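Local coordinates for glucose-6-phosphate dehydrogenase (Trypanosoma cruzi, PDB 5AQ1), which catalyses the NADP-dependent oxidation of glucose 6-phosphate to 6-phosphogluconolactone, the first step of the pentose phosphate pathway, at residues A405-L410 against E425-Y430. Numbering follows the deposited sequence.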
loop_
_atom_site.group_PDB
_atom_site.type_symbol
_atom_site.label_atom_id
_atom_site.label_comp_id
_atom_site.label_asym_id
_atom_site.label_seq_id
_atom_site.Cartn_x
_atom_site.Cartn_y
_atom_site.Cartn_z
ATOM N N ALA B 405 28.566 6.229 -5.307
ATOM C CA ALA B 405 27.451 6.431 -6.221
ATOM C C ALA B 405 26.167 5.806 -5.693
ATOM O O ALA B 405 26.195 4.891 -4.864
ATOM C CB ALA B 405 27.786 5.842 -7.580
ATOM N N MET B 406 25.044 6.324 -6.179
ATOM C CA MET B 406 23.740 5.704 -5.977
ATOM C C MET B 406 23.097 5.534 -7.351
ATOM O O MET B 406 23.072 6.473 -8.153
ATOM C CB MET B 406 22.853 6.565 -5.069
ATOM C CG MET B 406 21.519 5.916 -4.716
ATOM S SD MET B 406 20.636 6.670 -3.327
ATOM C CE MET B 406 20.158 8.238 -4.043
ATOM N N TYR B 407 22.607 4.334 -7.641
ATOM C CA TYR B 407 21.892 4.105 -8.893
ATOM C C TYR B 407 20.761 3.094 -8.757
ATOM O O TYR B 407 20.790 2.209 -7.895
ATOM C CB TYR B 407 22.850 3.716 -10.032
ATOM C CG TYR B 407 23.739 2.515 -9.780
ATOM C CD1 TYR B 407 24.970 2.653 -9.141
ATOM C CD2 TYR B 407 23.371 1.252 -10.221
ATOM C CE1 TYR B 407 25.797 1.557 -8.927
ATOM C CE2 TYR B 407 24.187 0.152 -10.012
ATOM C CZ TYR B 407 25.395 0.305 -9.367
ATOM O OH TYR B 407 26.199 -0.794 -9.166
ATOM N N LEU B 408 19.759 3.259 -9.619
ATOM C CA LEU B 408 18.559 2.431 -9.625
ATOM C C LEU B 408 18.505 1.611 -10.912
ATOM O O LEU B 408 18.325 2.157 -12.003
ATOM C CB LEU B 408 17.321 3.320 -9.510
ATOM C CG LEU B 408 15.960 2.630 -9.552
ATOM C CD1 LEU B 408 15.788 1.703 -8.358
ATOM C CD2 LEU B 408 14.860 3.679 -9.598
ATOM N N LYS B 409 18.672 0.300 -10.779
ATOM C CA LYS B 409 18.638 -0.595 -11.924
ATOM C C LYS B 409 17.193 -0.913 -12.268
ATOM O O LYS B 409 16.424 -1.329 -11.402
ATOM C CB LYS B 409 19.382 -1.890 -11.619
ATOM C CG LYS B 409 20.853 -1.697 -11.296
ATOM C CD LYS B 409 21.489 -2.992 -10.819
ATOM C CE LYS B 409 21.760 -3.945 -11.970
ATOM N NZ LYS B 409 22.358 -5.223 -11.490
ATOM N N LEU B 410 16.831 -0.718 -13.533
ATOM C CA LEU B 410 15.487 -1.017 -14.000
ATOM C C LEU B 410 15.493 -1.488 -15.451
ATOM O O LEU B 410 16.529 -1.478 -16.116
ATOM C CB LEU B 410 14.556 0.190 -13.805
ATOM C CG LEU B 410 15.082 1.618 -13.960
ATOM C CD1 LEU B 410 15.697 1.846 -15.323
ATOM C CD2 LEU B 410 13.964 2.619 -13.725
ATOM N N GLU B 425 20.257 1.797 -15.990
ATOM C CA GLU B 425 20.297 2.479 -14.686
ATOM C C GLU B 425 19.933 3.948 -14.778
ATOM O O GLU B 425 20.168 4.591 -15.796
ATOM C CB GLU B 425 21.689 2.413 -14.046
ATOM C CG GLU B 425 22.390 1.069 -14.103
ATOM C CD GLU B 425 23.090 0.830 -15.425
ATOM O OE1 GLU B 425 23.627 1.797 -16.007
ATOM O OE2 GLU B 425 23.090 -0.329 -15.890
ATOM N N LEU B 426 19.354 4.464 -13.700
ATOM C CA LEU B 426 19.335 5.896 -13.439
ATOM C C LEU B 426 20.463 6.112 -12.448
ATOM O O LEU B 426 20.429 5.578 -11.342
ATOM C CB LEU B 426 17.998 6.340 -12.850
ATOM C CG LEU B 426 16.739 5.965 -13.638
ATOM C CD1 LEU B 426 15.513 6.451 -12.882
ATOM C CD2 LEU B 426 16.747 6.536 -15.045
ATOM N N ASP B 427 21.468 6.884 -12.852
ATOM C CA ASP B 427 22.745 6.926 -12.153
ATOM C C ASP B 427 23.030 8.274 -11.491
ATOM O O ASP B 427 22.689 9.323 -12.028
ATOM C CB ASP B 427 23.861 6.604 -13.144
ATOM C CG ASP B 427 25.220 6.547 -12.491
ATOM O OD1 ASP B 427 25.473 5.579 -11.737
ATOM O OD2 ASP B 427 26.029 7.474 -12.730
ATOM N N LEU B 428 23.649 8.218 -10.314
ATOM C CA LEU B 428 24.247 9.384 -9.676
ATOM C C LEU B 428 25.622 8.973 -9.166
ATOM O O LEU B 428 25.740 8.380 -8.092
ATOM C CB LEU B 428 23.376 9.899 -8.524
ATOM C CG LEU B 428 23.967 10.999 -7.623
ATOM C CD1 LEU B 428 24.311 12.248 -8.420
ATOM C CD2 LEU B 428 23.019 11.341 -6.485
ATOM N N THR B 429 26.645 9.260 -9.966
ATOM C CA THR B 429 28.038 9.017 -9.597
ATOM C C THR B 429 28.650 10.340 -9.151
ATOM O O THR B 429 28.765 11.277 -9.943
ATOM C CB THR B 429 28.832 8.426 -10.779
ATOM O OG1 THR B 429 28.198 7.222 -11.222
ATOM C CG2 THR B 429 30.259 8.105 -10.380
ATOM N N TYR B 430 29.055 10.403 -7.888
ATOM C CA TYR B 430 29.431 11.673 -7.250
ATOM C C TYR B 430 30.623 12.381 -7.911
ATOM O O TYR B 430 30.645 13.614 -7.986
ATOM C CB TYR B 430 29.694 11.467 -5.747
ATOM C CG TYR B 430 28.438 11.442 -4.887
ATOM C CD1 TYR B 430 27.361 10.622 -5.215
ATOM C CD2 TYR B 430 28.333 12.227 -3.741
ATOM C CE1 TYR B 430 26.219 10.591 -4.437
ATOM C CE2 TYR B 430 27.190 12.202 -2.956
ATOM C CZ TYR B 430 26.135 11.383 -3.314
ATOM O OH TYR B 430 24.991 11.337 -2.552
#
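M406 faces L428, and L408 faces L426, as two hydrogen-bonded pairs of an antiparallel hairpin whose strand axes come within 4.6 Å, their directions 177° apart. M406 N donates to L428 O (2.9 Å), and L428 N donates in turn to M406 O (2.8 Å). L408 N and L426 O close a further bond at 3.0 Å, matched by L426 N to L408 O.

On the face carrying Y407, D427 and E425, the Y407 ring runs alongside the E425 side chain, CD2 lying 4.0 Å from E425 CG, with ring and carboxylate planes nearly perpendicular (86°). The D427 carboxylate, with CG anti to the backbone N (chi1 -177°), reaches Y407 CB with OD1 (3.6 Å), while OD2 accepts a hydrogen bond from T429 OG1 on its syn lone pair. The other face is greasy: L426 CD1 meets both L408 CD2 and, at 4.2 Å, L410 CD2.

Strand 395-401 pairs with the far edge of 405-413, while helix 216-219 packs on M406 and Y430. Strand 421-429 is the outermost of the C-terminal domain's sheet within this chain; at this edge the second subunit joins by backbone bonds from D427, leucine packing and a salt bridge from its R433 to E425.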